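Local coordinates for MoaF-like domain-containing protein (Burkholderia vietnamiensis, PDB 5HAL) that is of unknown function, possibly a beta-lactamase, and folds into a small antiparallel beta-barrel of the MoaF-like family in the calycin clan, at residues F23-D28 and G92-F97. Numbering follows the deposited sequence.
Sequences FEVRYD and GTSRTF
Y27 and S94 are joined by the one hydrogen bond between strands 23-27 and 93-97, in which the phenol OH of Y27 donates to S94 OG at 2.7 Å. These strands are not neighbours in the sheet: strand 105-114 runs between them and closes the eight-stranded antiparallel barrel, so the contact is made mainly by side chains inside it. The segment axes approach to 7.7 Å with their chain directions 62° apart. With chi1 at 173°, the S94 hydroxyl extends away from the backbone N, beside the carbonyl carbon, and so reaches the phenol; it also hydrogen-bonds D87 OD1, giving a short polar chain from tyrosine through serine to carboxylate.

Around this bond the Y27 ring is held from two directions. At its edge, S94 O lies in the ring plane, 3.5 Å from Y27 CE1. T96 reaches in from the other strand, its side chain and that of Y27 approaching each other from opposite directions, and its OG1 sits over one ring face, displaced toward the rim and 4.1 Å above the plane; this hydroxyl also makes a weak hydrogen bond to L108 O. The T96 methyl packs tightly against the phenol end, with CG2 3.1 Å from Y27 OH and 3.5 Å from Y27 CZ.

Apolar packing adds one further touch, V25 CG1 resting 3.9 Å from S94 CB. H85 of strand 82-88 touches Y27, S94 and T96 alike.

All four touching residues are buried, and a bound ethanediol, probably from the crystallisation liquor, lies about 4 Å from the Y27 side chain and may mark a pocket in the barrel. Gripped by Y27 OH and D87 OD1, the S94 hydroxyl is probably fixed in rotation, and it in turn gives the Y27 OH a defined acceptor; the nearby carboxylate would tend to polarise the serine–phenol pair.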
loop_
_atom_site.group_PDB
_atom_site.type_symbol
_atom_site.label_atom_id
_atom_site.label_comp_id
_atom_site.label_asym_id
_atom_site.label_seq_id
_atom_site.Cartn_x
_atom_site.Cartn_y
_atom_site.Cartn_z
ATOM N N PHE A 23 -7.113 -4.994 -1.077
ATOM C CA PHE A 23 -6.066 -6.000 -1.194
ATOM C C PHE A 23 -5.443 -6.243 0.168
ATOM O O PHE A 23 -5.242 -5.306 0.942
ATOM C CB PHE A 23 -5.000 -5.554 -2.226
ATOM C CG PHE A 23 -5.595 -5.276 -3.562
ATOM C CD1 PHE A 23 -5.706 -6.292 -4.504
ATOM C CD2 PHE A 23 -6.166 -4.032 -3.835
ATOM C CE1 PHE A 23 -6.322 -6.062 -5.723
ATOM C CE2 PHE A 23 -6.786 -3.789 -5.050
ATOM C CZ PHE A 23 -6.863 -4.807 -6.001
ATOM N N GLU A 24 -5.152 -7.505 0.464
ATOM C CA GLU A 24 -4.381 -7.848 1.648
ATOM C C GLU A 24 -2.913 -8.029 1.278
ATOM O O GLU A 24 -2.585 -8.796 0.364
ATOM C CB GLU A 24 -4.911 -9.119 2.303
ATOM C CG GLU A 24 -4.147 -9.472 3.556
ATOM C CD GLU A 24 -4.740 -10.671 4.273
ATOM O OE1 GLU A 24 -4.553 -11.809 3.787
ATOM O OE2 GLU A 24 -5.404 -10.466 5.314
ATOM N N VAL A 25 -2.033 -7.330 1.990
ATOM C CA VAL A 25 -0.595 -7.469 1.813
ATOM C C VAL A 25 -0.029 -8.133 3.060
ATOM O O VAL A 25 -0.365 -7.744 4.184
ATOM C CB VAL A 25 0.080 -6.112 1.526
ATOM C CG1 VAL A 25 -0.212 -5.681 0.089
ATOM C CG2 VAL A 25 -0.386 -5.017 2.509
ATOM N N ARG A 26 0.811 -9.147 2.865
ATOM C CA ARG A 26 1.405 -9.894 3.968
ATOM C C ARG A 26 2.922 -9.867 3.829
ATOM O O ARG A 26 3.464 -10.306 2.811
ATOM C CB ARG A 26 0.895 -11.341 4.004
ATOM C CG ARG A 26 -0.625 -11.488 3.909
ATOM C CD ARG A 26 -1.079 -12.921 4.226
ATOM N NE ARG A 26 -0.954 -13.200 5.657
ATOM C CZ ARG A 26 -1.978 -13.300 6.502
ATOM N NH1 ARG A 26 -1.748 -13.530 7.789
ATOM N NH2 ARG A 26 -3.227 -13.181 6.064
ATOM N N TYR A 27 3.599 -9.359 4.854
ATOM C CA TYR A 27 5.049 -9.297 4.901
ATOM C C TYR A 27 5.516 -9.933 6.202
ATOM O O TYR A 27 4.720 -10.209 7.103
ATOM C CB TYR A 27 5.566 -7.854 4.818
ATOM C CG TYR A 27 4.837 -6.935 3.859
ATOM C CD1 TYR A 27 5.208 -6.846 2.521
ATOM C CD2 TYR A 27 3.800 -6.129 4.298
ATOM C CE1 TYR A 27 4.550 -5.986 1.649
ATOM C CE2 TYR A 27 3.140 -5.277 3.435
ATOM C CZ TYR A 27 3.521 -5.211 2.111
ATOM O OH TYR A 27 2.855 -4.368 1.258
ATOM N N ASP A 28 6.814 -10.168 6.310
ATOM C CA ASP A 28 7.345 -10.621 7.585
ATOM C C ASP A 28 7.021 -9.595 8.670
ATOM O O ASP A 28 7.457 -8.441 8.603
ATOM C CB ASP A 28 8.848 -10.850 7.477
ATOM C CG ASP A 28 9.419 -11.497 8.712
ATOM O OD1 ASP A 28 8.690 -12.260 9.380
ATOM O OD2 ASP A 28 10.598 -11.240 9.020
ATOM N N GLY A 92 0.752 -11.102 -7.803
ATOM C CA GLY A 92 0.372 -11.058 -6.402
ATOM C C GLY A 92 1.522 -10.776 -5.458
ATOM O O GLY A 92 1.638 -11.429 -4.411
ATOM N N THR A 93 2.380 -9.817 -5.794
ATOM C CA THR A 93 3.523 -9.479 -4.963
ATOM C C THR A 93 3.488 -8.003 -4.596
ATOM O O THR A 93 2.965 -7.172 -5.343
ATOM C CB THR A 93 4.853 -9.784 -5.665
ATOM O OG1 THR A 93 4.963 -8.965 -6.830
ATOM C CG2 THR A 93 4.930 -11.259 -6.079
ATOM N N SER A 94 4.081 -7.684 -3.448
ATOM C CA SER A 94 4.185 -6.307 -2.985
ATOM C C SER A 94 5.576 -6.093 -2.399
ATOM O O SER A 94 5.985 -6.800 -1.473
ATOM C CB SER A 94 3.100 -5.989 -1.948
ATOM O OG SER A 94 3.300 -4.695 -1.382
ATOM N N ARG A 95 6.303 -5.123 -2.939
ATOM C CA ARG A 95 7.601 -4.730 -2.411
ATOM C C ARG A 95 7.498 -3.304 -1.889
ATOM O O ARG A 95 7.079 -2.400 -2.622
ATOM C CB ARG A 95 8.683 -4.843 -3.482
ATOM C CG ARG A 95 10.063 -4.530 -2.955
ATOM C CD ARG A 95 11.141 -4.746 -4.016
ATOM N NE ARG A 95 11.182 -6.115 -4.524
ATOM C CZ ARG A 95 11.715 -7.136 -3.864
ATOM N NH1 ARG A 95 12.237 -6.941 -2.660
ATOM N NH2 ARG A 95 11.720 -8.347 -4.405
ATOM N N THR A 96 7.867 -3.099 -0.624
ATOM C CA THR A 96 7.605 -1.828 0.035
ATOM C C THR A 96 8.870 -1.243 0.644
ATOM O O THR A 96 9.745 -1.955 1.143
ATOM C CB THR A 96 6.533 -1.955 1.141
ATOM O OG1 THR A 96 7.034 -2.755 2.215
ATOM C CG2 THR A 96 5.299 -2.610 0.593
ATOM N N PHE A 97 8.922 0.080 0.606
ATOM C CA PHE A 97 9.959 0.887 1.222
ATOM C C PHE A 97 9.245 1.902 2.093
ATOM O O PHE A 97 8.380 2.635 1.606
ATOM C CB PHE A 97 10.808 1.581 0.153
ATOM C CG PHE A 97 11.375 0.629 -0.874
ATOM C CD1 PHE A 97 12.643 0.101 -0.712
ATOM C CD2 PHE A 97 10.629 0.254 -1.989
ATOM C CE1 PHE A 97 13.182 -0.799 -1.659
ATOM C CE2 PHE A 97 11.154 -0.639 -2.930
ATOM C CZ PHE A 97 12.444 -1.160 -2.760
#